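FMN-binding protein (Syntrophomonas wolfei subsp. wolfei, PDB 3IN6) is a flavoprotein that binds flavin mononucleotide between the two subunits of a dimer, though its reaction is not established. Local coordinates at residues Glu20-Leu25 with Leu52-Asp57; Ile96-Glu101 with Phe135-Ile140. All blocks are in the same frame, centred on the assembly; numbering follows the deposited sequence.

Contact 1. Residues Glu20-Leu25 with Leu52-Asp57; sequences EKARSL and LEMIGD
Two side chains that both leave their backbones with CG anti to N meet here: Arg23 (chi1 -170°), whose chain then bends at chi3, and Met54 (chi1 167°), a selenomethionine that stays extended beyond CG. The bend in Arg23 turns its guanidinium toward the turn that follows strand 52-55, while the straight Met54 chain carries its selenium to the helix backbone, with SE 3.6 Å from Arg23 N. The methyl end CE of Met54 lies over one face of the guanidinium, 3.9 Å from Arg23 NH1, and Ala22 CB touches the selenium from the helix side.

The edge of the same guanidinium does the polar work. Arg23 NH1 donates to Gly56 O almost straight and in the guanidinium plane; the modelled 2.5 Å is unusually short, and its exact value is doubtful. Arg23 NH2 reaches Asp57 OD1 at 2.9 Å, a salt bridge met nearly along the C-O axis of the acid, although the carboxylate is turned 47° from the guanidinium. Helix 2-28 is thereby tied to strand 52-55, an outermost strand within the chain of its antiparallel sheet, and to the turn beyond it, where Gly56 has a positive phi.

On the helix itself, Glu20 is gripped side-on: Arg23 NE bonds to Glu20 OE1, and Arg23 NH2 to Glu20 OE2 at 2.8 Å. Bonds to Glu20 on one side and to Gly56 O and Asp57 OD1 on another fix the rotation of the Arg23 guanidinium. The two acids come close, Glu20 OE2 being 4.5 Å from Asp57 OD1, and their mutual repulsion is probably offset by Arg23 and by Arg16, which makes salt bridges to both. A water accepts from Arg23 NH1 and donates to Met54 O, giving NH1 a second polar partner beside Gly56 O.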
ATOM      1  N   GLU A  20      -7.529  -9.955 -16.361  1.00 18.36           N
ATOM      2  CA  GLU A  20      -6.712  -9.420 -17.472  1.00 18.65           C
ATOM      3  C   GLU A  20      -6.073  -8.087 -17.147  1.00 18.75           C
ATOM      4  O   GLU A  20      -4.902  -7.868 -17.450  1.00 21.15           O
ATOM      5  CB  GLU A  20      -7.495  -9.387 -18.763  1.00 17.27           C
ATOM      6  CG  GLU A  20      -7.899 -10.800 -19.200  1.00 21.46           C
ATOM      7  CD  GLU A  20      -6.700 -11.726 -19.296  1.00 26.65           C
ATOM      8  OE1 GLU A  20      -5.736 -11.386 -20.014  1.00 29.97           O
ATOM      9  OE2 GLU A  20      -6.722 -12.790 -18.659  1.00 27.07           O
ATOM     10  N   LYS A  21      -6.821  -7.207 -16.504  1.00 19.17           N
ATOM     11  CA  LYS A  21      -6.279  -5.919 -16.101  1.00 20.26           C
ATOM     12  C   LYS A  21      -5.132  -6.133 -15.120  1.00 20.28           C
ATOM     13  O   LYS A  21      -4.106  -5.481 -15.209  1.00 19.33           O
ATOM     14  CB  LYS A  21      -7.360  -5.069 -15.460  1.00 21.16           C
ATOM     15  CG  LYS A  21      -6.969  -3.625 -15.281  1.00 25.85           C
ATOM     16  CD  LYS A  21      -8.174  -2.855 -14.799  1.00 34.05           C
ATOM     17  CE  LYS A  21      -7.981  -1.381 -14.909  1.00 35.95           C
ATOM     18  NZ  LYS A  21      -9.218  -0.669 -14.503  1.00 41.12           N
ATOM     19  N   ALA A  22      -5.312  -7.071 -14.196  1.00 19.69           N
ATOM     20  CA  ALA A  22      -4.283  -7.398 -13.221  1.00 19.54           C
ATOM     21  C   ALA A  22      -3.040  -7.955 -13.919  1.00 21.13           C
ATOM     22  O   ALA A  22      -1.917  -7.539 -13.620  1.00 22.19           O
ATOM     23  CB  ALA A  22      -4.826  -8.405 -12.205  1.00 16.03           C
ATOM     24  N   ARG A  23      -3.256  -8.889 -14.851  1.00 20.95           N
ATOM     25  CA  ARG A  23      -2.173  -9.523 -15.609  1.00 19.89           C
ATOM     26  C   ARG A  23      -1.297  -8.467 -16.236  1.00 20.38           C
ATOM     27  O   ARG A  23      -0.080  -8.497 -16.073  1.00 21.08           O
ATOM     28  CB  ARG A  23      -2.711 -10.424 -16.744  1.00 16.30           C
ATOM     29  CG  ARG A  23      -1.640 -11.285 -17.399  1.00  9.95           C
ATOM     30  CD  ARG A  23      -2.171 -12.182 -18.550  1.00  8.50           C
ATOM     31  NE  ARG A  23      -3.461 -12.729 -18.219  1.00 15.90           N
ATOM     32  CZ  ARG A  23      -3.631 -13.679 -17.303  1.00 14.65           C
ATOM     33  NH1 ARG A  23      -2.581 -14.180 -16.664  1.00 12.77           N
ATOM     34  NH2 ARG A  23      -4.843 -14.114 -17.032  1.00 18.09           N
ATOM     35  N   SER A  24      -1.920  -7.546 -16.968  1.00 21.04           N
ATOM     36  CA  SER A  24      -1.178  -6.491 -17.656  1.00 21.05           C
ATOM     37  C   SER A  24      -0.376  -5.600 -16.721  1.00 20.78           C
ATOM     38  O   SER A  24       0.817  -5.391 -16.940  1.00 22.12           O
ATOM     39  CB  SER A  24      -2.114  -5.612 -18.471  1.00 20.52           C
ATOM     40  OG  SER A  24      -2.575  -6.308 -19.610  1.00 33.14           O
ATOM     41  N   LEU A  25      -1.032  -5.090 -15.681  1.00 18.22           N
ATOM     42  CA  LEU A  25      -0.389  -4.150 -14.760  1.00 18.97           C
ATOM     43  C   LEU A  25       0.700  -4.810 -13.908  1.00 18.25           C
ATOM     44  O   LEU A  25       1.732  -4.218 -13.673  1.00 17.84           O
ATOM     45  CB  LEU A  25      -1.442  -3.451 -13.890  1.00 18.92           C
ATOM     46  CG  LEU A  25      -2.388  -2.510 -14.641  1.00 20.00           C
ATOM     47  CD1 LEU A  25      -3.614  -2.163 -13.827  1.00 22.37           C
ATOM     48  CD2 LEU A  25      -1.640  -1.248 -15.054  1.00 18.02           C
ATOM     49  N   LEU A  52       8.081  -8.735 -10.420  1.00 26.07           N
ATOM     50  CA  LEU A  52       6.915  -9.638 -10.336  1.00 24.41           C
ATOM     51  C   LEU A  52       6.445 -10.220 -11.653  1.00 22.13           C
ATOM     52  O   LEU A  52       6.676  -9.654 -12.729  1.00 21.91           O
ATOM     53  CB  LEU A  52       5.695  -8.854  -9.844  1.00 23.29           C
ATOM     54  CG  LEU A  52       5.667  -8.129  -8.519  1.00 27.90           C
ATOM     55  CD1 LEU A  52       4.308  -7.460  -8.409  1.00 19.87           C
ATOM     56  CD2 LEU A  52       5.917  -9.105  -7.352  1.00 32.98           C
ATOM     57  N   GLU A  53       5.684 -11.300 -11.526  1.00 21.72           N
ATOM     58  CA  GLU A  53       5.053 -11.953 -12.663  1.00 21.02           C
ATOM     59  C   GLU A  53       3.812 -12.736 -12.238  1.00 20.14           C
ATOM     60  O   GLU A  53       3.846 -13.507 -11.250  1.00 20.92           O
ATOM     61  CB  GLU A  53       6.056 -12.871 -13.358  1.00 20.90           C
ATOM     62  CG  GLU A  53       5.535 -13.488 -14.636  1.00 24.04           C
ATOM     63  CD  GLU A  53       6.615 -14.207 -15.420  1.00 15.88           C
ATOM     64  OE1 GLU A  53       7.808 -13.906 -15.227  1.00 34.42           O
ATOM     65  OE2 GLU A  53       6.267 -15.047 -16.257  1.00 29.38           O
HETATM   66  N   MSE A  54       2.713 -12.512 -12.947  1.00 18.70           N
HETATM   67  CA  MSE A  54       1.465 -13.254 -12.731  1.00 19.82           C
HETATM   68  C   MSE A  54       1.424 -14.390 -13.761  1.00 20.68           C
HETATM   69  O   MSE A  54       1.674 -14.169 -14.953  1.00 21.28           O
HETATM   70  CB  MSE A  54       0.252 -12.342 -12.844  1.00 20.84           C
HETATM   71  CG  MSE A  54      -1.071 -13.048 -12.948  1.00 15.16           C
HETATM   72 SE   MSE A  54      -2.471 -11.716 -12.766  0.75 15.43          SE
HETATM   73  CE  MSE A  54      -4.037 -12.770 -13.275  1.00  8.54           C
ATOM     74  N   ILE A  55       1.175 -15.602 -13.263  1.00 21.23           N
ATOM     75  CA  ILE A  55       1.129 -16.827 -14.066  1.00 22.31           C
ATOM     76  C   ILE A  55      -0.290 -17.390 -13.954  1.00 21.62           C
ATOM     77  O   ILE A  55      -0.824 -17.543 -12.851  1.00 22.00           O
ATOM     78  CB  ILE A  55       2.172 -17.868 -13.542  1.00 22.40           C
ATOM     79  CG1 ILE A  55       3.591 -17.287 -13.605  1.00 21.18           C
ATOM     80  CG2 ILE A  55       2.096 -19.168 -14.320  1.00 19.46           C
ATOM     81  CD1 ILE A  55       4.604 -18.048 -12.782  1.00 24.79           C
ATOM     82  N   GLY A  56      -0.903 -17.669 -15.099  1.00 22.86           N
ATOM     83  CA  GLY A  56      -2.263 -18.180 -15.140  1.00 22.65           C
ATOM     84  C   GLY A  56      -3.235 -17.141 -14.609  1.00 22.83           C
ATOM     85  O   GLY A  56      -3.130 -15.941 -14.931  1.00 19.34           O
ATOM     86  N   ASP A  57      -4.174 -17.623 -13.802  1.00 19.61           N
ATOM     87  CA  ASP A  57      -5.194 -16.811 -13.161  1.00 19.46           C
ATOM     88  C   ASP A  57      -5.109 -16.901 -11.646  1.00 21.47           C
ATOM     89  O   ASP A  57      -5.898 -16.241 -10.948  1.00 23.33           O
ATOM     90  CB  ASP A  57      -6.585 -17.341 -13.541  1.00 17.73           C
ATOM     91  CG  ASP A  57      -6.935 -17.132 -15.020  1.00 23.08           C
ATOM     92  OD1 ASP A  57      -6.425 -16.188 -15.660  1.00 23.81           O
ATOM     93  OD2 ASP A  57      -7.757 -17.913 -15.543  1.00 26.25           O
TER
HETATM   94  O   HOH W   1       0.343 -14.080 -17.463  1.00 32.51           O

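Contact 2. Residues Ile96-Glu101 with Phe135-Ile140; sequences IRVYVE and FKIVKI. With FMN (flavin mononucleotide), chain E.
A classic beta bulge interrupts the antiparallel pairing of strands 92-106 and 131-141, where Val138 and Lys139 both face Tyr99. Val138 N bonds to Tyr99 O at 2.8 Å and Lys139 N reaches the same oxygen only weakly, while Tyr99 N donates to Lys139 O. Beyond the bulge, Glu101 and Lys136 form a hydrogen-bonded pair through both backbone groups. The Lys139 chain, bent at chi3 (66°), runs alongside Tyr99 and lays CE over one ring face, 3.7 Å from the centroid; its NZ stands 4.3 Å from that centroid, 7° off the normal, a cation-pi contact. Tyr99 OH is hydrogen-bonded to Asn45 OD1 of the second subunit. A leucine replacing this tyrosine would probably leave Lys139 without an aromatic face and Asn45 of the second subunit without its hydroxyl partner. On the other face of the sheet, Val100 CG2 packs against Phe135 CD1 at 3.7 Å, and Val98 CG1 meets Ile137 CG2. Arg97 NH1 donates to FMN O2P at 3.1 Å, and Pro142 O accepts from Arg97 NH2. FMN is also hydrogen-bonded to Leu145 of this chain and to Asn45 and Thr70 of the second subunit, so the bulged pair contributes to an FMN site spanning the dimer interface.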
ATOM      1  N   ILE A  96      -4.823  -1.430 -10.000  1.00 20.25           N
ATOM      2  CA  ILE A  96      -5.510  -2.662  -9.605  1.00 16.47           C
ATOM      3  C   ILE A  96      -5.051  -3.046  -8.215  1.00 19.39           C
ATOM      4  O   ILE A  96      -3.972  -2.611  -7.761  1.00 21.09           O
ATOM      5  CB  ILE A  96      -5.143  -3.806 -10.588  1.00 17.31           C
ATOM      6  CG1 ILE A  96      -6.078  -5.028 -10.462  1.00 19.44           C
ATOM      7  CG2 ILE A  96      -3.642  -4.206 -10.418  1.00 10.00           C
ATOM      8  CD1 ILE A  96      -7.517  -4.814 -10.964  1.00 15.60           C
ATOM      9  N   ARG A  97      -5.869  -3.849  -7.536  1.00 18.45           N
ATOM     10  CA  ARG A  97      -5.517  -4.401  -6.243  1.00 16.93           C
ATOM     11  C   ARG A  97      -5.630  -5.890  -6.358  1.00 17.47           C
ATOM     12  O   ARG A  97      -6.685  -6.402  -6.747  1.00 18.05           O
ATOM     13  CB  ARG A  97      -6.436  -3.911  -5.141  1.00 17.50           C
ATOM     14  CG  ARG A  97      -6.176  -2.499  -4.718  1.00 19.68           C
ATOM     15  CD  ARG A  97      -7.152  -2.046  -3.635  1.00 23.07           C
ATOM     16  NE  ARG A  97      -8.542  -2.024  -4.078  1.00 25.53           N
ATOM     17  CZ  ARG A  97      -9.563  -1.640  -3.312  1.00 24.50           C
ATOM     18  NH1 ARG A  97      -9.367  -1.235  -2.061  1.00 21.57           N
ATOM     19  NH2 ARG A  97     -10.794  -1.657  -3.797  1.00 26.78           N
ATOM     20  N   VAL A  98      -4.540  -6.588  -6.039  1.00 16.73           N
ATOM     21  CA  VAL A  98      -4.527  -8.032  -6.080  1.00 19.32           C
ATOM     22  C   VAL A  98      -4.208  -8.585  -4.686  1.00 18.72           C
ATOM     23  O   VAL A  98      -3.086  -8.426  -4.189  1.00 20.31           O
ATOM     24  CB  VAL A  98      -3.481  -8.548  -7.082  1.00 21.82           C
ATOM     25  CG1 VAL A  98      -3.588 -10.033  -7.212  1.00 12.75           C
ATOM     26  CG2 VAL A  98      -3.625  -7.867  -8.475  1.00 12.54           C
ATOM     27  N   TYR A  99      -5.185  -9.268  -4.084  1.00 21.77           N
ATOM     28  CA  TYR A  99      -5.057  -9.857  -2.752  1.00 19.30           C
ATOM     29  C   TYR A  99      -4.510 -11.260  -2.825  1.00 21.95           C
ATOM     30  O   TYR A  99      -5.006 -12.094  -3.586  1.00 22.71           O
ATOM     31  CB  TYR A  99      -6.408  -9.862  -2.042  1.00 22.98           C
ATOM     32  CG  TYR A  99      -6.980  -8.483  -1.873  1.00 22.27           C
ATOM     33  CD1 TYR A  99      -7.611  -7.847  -2.923  1.00 13.94           C
ATOM     34  CD2 TYR A  99      -6.911  -7.819  -0.660  1.00 26.85           C
ATOM     35  CE1 TYR A  99      -8.145  -6.611  -2.789  1.00 18.70           C
ATOM     36  CE2 TYR A  99      -7.430  -6.550  -0.524  1.00 21.42           C
ATOM     37  CZ  TYR A  99      -8.061  -5.961  -1.587  1.00 19.55           C
ATOM     38  OH  TYR A  99      -8.592  -4.702  -1.483  1.00 21.35           O
ATOM     39  N   VAL A 100      -3.531 -11.545  -1.967  1.00 22.21           N
ATOM     40  CA  VAL A 100      -2.790 -12.773  -2.057  1.00 22.13           C
ATOM     41  C   VAL A 100      -2.530 -13.487  -0.722  1.00 20.03           C
ATOM     42  O   VAL A 100      -2.660 -12.923   0.354  1.00 21.31           O
ATOM     43  CB  VAL A 100      -1.402 -12.489  -2.687  1.00 19.07           C
ATOM     44  CG1 VAL A 100      -1.518 -11.972  -4.146  1.00 21.66           C
ATOM     45  CG2 VAL A 100      -0.615 -11.474  -1.817  1.00 21.46           C
ATOM     46  N   GLU A 101      -2.128 -14.735  -0.841  1.00 19.51           N
ATOM     47  CA  GLU A 101      -1.676 -15.532   0.295  1.00 22.41           C
ATOM     48  C   GLU A 101      -0.405 -16.246  -0.128  1.00 20.72           C
ATOM     49  O   GLU A 101      -0.354 -16.799  -1.218  1.00 22.91           O
ATOM     50  CB  GLU A 101      -2.717 -16.550   0.716  1.00 21.69           C
ATOM     51  CG  GLU A 101      -3.962 -15.919   1.259  1.00 32.05           C
ATOM     52  CD  GLU A 101      -4.973 -16.949   1.771  1.00 42.07           C
ATOM     53  OE1 GLU A 101      -4.745 -18.172   1.592  1.00 40.96           O
ATOM     54  OE2 GLU A 101      -5.995 -16.516   2.352  1.00 47.10           O
ATOM     55  N   PHE A 135       2.868 -16.708  -4.686  1.00 18.55           N
ATOM     56  CA  PHE A 135       1.576 -16.324  -4.107  1.00 21.09           C
ATOM     57  C   PHE A 135       0.376 -16.915  -4.825  1.00 20.25           C
ATOM     58  O   PHE A 135       0.391 -17.082  -6.023  1.00 20.38           O
ATOM     59  CB  PHE A 135       1.373 -14.802  -4.104  1.00 20.02           C
ATOM     60  CG  PHE A 135       2.419 -14.035  -3.345  1.00 18.66           C
ATOM     61  CD1 PHE A 135       2.247 -13.746  -2.003  1.00 19.53           C
ATOM     62  CD2 PHE A 135       3.546 -13.529  -4.002  1.00 23.89           C
ATOM     63  CE1 PHE A 135       3.216 -12.998  -1.300  1.00 20.29           C
ATOM     64  CE2 PHE A 135       4.507 -12.784  -3.316  1.00 25.88           C
ATOM     65  CZ  PHE A 135       4.338 -12.523  -1.951  1.00 24.37           C
ATOM     66  N   LYS A 136      -0.670 -17.209  -4.057  1.00 22.20           N
ATOM     67  CA  LYS A 136      -1.948 -17.628  -4.606  1.00 21.53           C
ATOM     68  C   LYS A 136      -2.805 -16.390  -4.600  1.00 21.20           C
ATOM     69  O   LYS A 136      -2.866 -15.684  -3.580  1.00 19.45           O
ATOM     70  CB  LYS A 136      -2.604 -18.718  -3.744  1.00 19.23           C
ATOM     71  CG  LYS A 136      -4.063 -19.015  -4.117  1.00 26.81           C
ATOM     72  CD  LYS A 136      -4.693 -20.022  -3.129  1.00 34.84           C
ATOM     73  CE  LYS A 136      -6.185 -20.229  -3.402  1.00 42.12           C
ATOM     74  NZ  LYS A 136      -6.827 -21.158  -2.411  1.00 47.21           N
ATOM     75  N   ILE A 137      -3.459 -16.115  -5.733  1.00 23.04           N
ATOM     76  CA  ILE A 137      -4.332 -14.960  -5.853  1.00 21.63           C
ATOM     77  C   ILE A 137      -5.665 -15.341  -5.247  1.00 22.38           C
ATOM     78  O   ILE A 137      -6.266 -16.338  -5.628  1.00 22.26           O
ATOM     79  CB  ILE A 137      -4.579 -14.532  -7.297  1.00 21.27           C
ATOM     80  CG1 ILE A 137      -3.280 -14.057  -7.973  1.00 21.59           C
ATOM     81  CG2 ILE A 137      -5.646 -13.448  -7.324  1.00 17.29           C
ATOM     82  CD1 ILE A 137      -3.432 -13.786  -9.408  1.00 23.22           C
ATOM     83  N   VAL A 138      -6.147 -14.504  -4.343  1.00 24.01           N
ATOM     84  CA  VAL A 138      -7.368 -14.770  -3.591  1.00 25.62           C
ATOM     85  C   VAL A 138      -8.555 -13.889  -4.013  1.00 26.67           C
ATOM     86  O   VAL A 138      -9.715 -14.302  -3.900  1.00 26.95           O
ATOM     87  CB  VAL A 138      -7.038 -14.644  -2.083  1.00 28.63           C
ATOM     88  CG1 VAL A 138      -8.215 -14.183  -1.273  1.00 35.88           C
ATOM     89  CG2 VAL A 138      -6.474 -15.983  -1.568  1.00 31.20           C
ATOM     90  N   LYS A 139      -8.264 -12.682  -4.494  1.00 23.87           N
ATOM     91  CA  LYS A 139      -9.288 -11.735  -4.916  1.00 23.24           C
ATOM     92  C   LYS A 139      -8.598 -10.600  -5.678  1.00 21.69           C
ATOM     93  O   LYS A 139      -7.424 -10.281  -5.394  1.00 18.77           O
ATOM     94  CB  LYS A 139     -10.013 -11.182  -3.681  1.00 25.69           C
ATOM     95  CG  LYS A 139     -11.112 -10.158  -3.957  1.00 30.44           C
ATOM     96  CD  LYS A 139     -11.790  -9.685  -2.669  1.00 35.62           C
ATOM     97  CE  LYS A 139     -10.841  -8.884  -1.762  1.00 44.34           C
ATOM     98  NZ  LYS A 139     -11.448  -8.486  -0.444  1.00 45.52           N
ATOM     99  N   ILE A 140      -9.309 -10.005  -6.637  1.00 21.11           N
ATOM    100  CA  ILE A 140      -8.810  -8.859  -7.418  1.00 20.95           C
ATOM    101  C   ILE A 140      -9.882  -7.767  -7.407  1.00 22.98           C
ATOM    102  O   ILE A 140     -11.024  -8.020  -7.770  1.00 24.48           O
ATOM    103  CB  ILE A 140      -8.504  -9.229  -8.872  1.00 22.96           C
ATOM    104  CG1 ILE A 140      -7.432 -10.317  -8.932  1.00 21.10           C
ATOM    105  CG2 ILE A 140      -8.074  -7.957  -9.697  1.00 17.00           C
ATOM    106  CD1 ILE A 140      -7.079 -10.798 -10.373  1.00 14.78           C
TER
HETATM  107  N1  FMN E 148     -11.939   7.793   0.243  1.00 50.35           N
HETATM  108  C2  FMN E 148     -11.957   8.303   1.516  1.00 48.24           C
HETATM  109  O2  FMN E 148     -12.742   7.831   2.344  1.00 51.36           O
HETATM  110  N3  FMN E 148     -11.084   9.330   1.855  1.00 54.04           N
HETATM  111  C4  FMN E 148     -10.205   9.847   0.914  1.00 47.72           C
HETATM  112  O4  FMN E 148      -9.440  10.766   1.211  1.00 50.66           O
HETATM  113  C4A FMN E 148     -10.196   9.331  -0.374  1.00 49.15           C
HETATM  114  N5  FMN E 148      -9.325   9.840  -1.321  1.00 44.55           N
HETATM  115  C5A FMN E 148      -9.325   9.324  -2.601  1.00 45.52           C
HETATM  116  C6  FMN E 148      -8.436   9.860  -3.530  1.00 50.44           C
HETATM  117  C7  FMN E 148      -8.401   9.367  -4.828  1.00 50.83           C
HETATM  118  C7M FMN E 148      -7.433   9.961  -5.812  1.00 51.93           C
HETATM  119  C8  FMN E 148      -9.254   8.326  -5.195  1.00 47.21           C
HETATM  120  C8M FMN E 148      -9.216   7.781  -6.595  1.00 47.67           C
HETATM  121  C9  FMN E 148     -10.137   7.780  -4.262  1.00 45.77           C
HETATM  122  C9A FMN E 148     -10.188   8.279  -2.950  1.00 47.63           C
HETATM  123  N10 FMN E 148     -11.064   7.756  -1.985  1.00 46.93           N
HETATM  124  C10 FMN E 148     -11.072   8.294  -0.709  1.00 45.86           C
HETATM  125  C1' FMN E 148     -12.045   6.647  -2.291  1.00 51.72           C
HETATM  126  C2' FMN E 148     -11.592   5.274  -1.788  1.00 54.11           C
HETATM  127  O2' FMN E 148     -10.325   4.962  -2.306  1.00 43.20           O
HETATM  128  C3' FMN E 148     -12.629   4.220  -2.195  1.00 52.25           C
HETATM  129  O3' FMN E 148     -13.789   4.436  -1.408  1.00 50.63           O
HETATM  130  C4' FMN E 148     -12.109   2.781  -2.056  1.00 49.31           C
HETATM  131  O4' FMN E 148     -12.934   1.862  -2.741  1.00 54.48           O
HETATM  132  C5' FMN E 148     -12.064   2.350  -0.606  1.00 47.30           C
HETATM  133  O5' FMN E 148     -11.523   1.062  -0.517  1.00 42.57           O
HETATM  134  P   FMN E 148     -11.964   0.038   0.647  1.00 43.14           P
HETATM  135  O1P FMN E 148     -11.609   0.627   1.991  1.00 43.18           O
HETATM  136  O2P FMN E 148     -11.196  -1.245   0.435  1.00 43.61           O
HETATM  137  O3P FMN E 148     -13.456  -0.263   0.575  1.00 47.16           O

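Helix 2-28 joins the two contacts, whose centres are 10 Å apart. In contact 1 it is fastened to strand 52-55; its buried side also rests on the strands of contact 2, with Ala22 CB 3.8 Å from Ile140 CD1 and 4.0 Å from Val98 CG2. Leu25 CD1 adds a touch on Ile96 CB at 3.9 Å. Beyond the helix, Asp57 O lies 3.8 Å from Ile137 CD1, a direct packing contact between the turn and strand 131-141. Only contact 2 reaches the cofactor, through Arg97. In contact 1, the side chain of Met54 is about 13 Å from the other bound FMN, not the one that Arg97 touches, and that of Ala22 about 9 Å from that of Arg97.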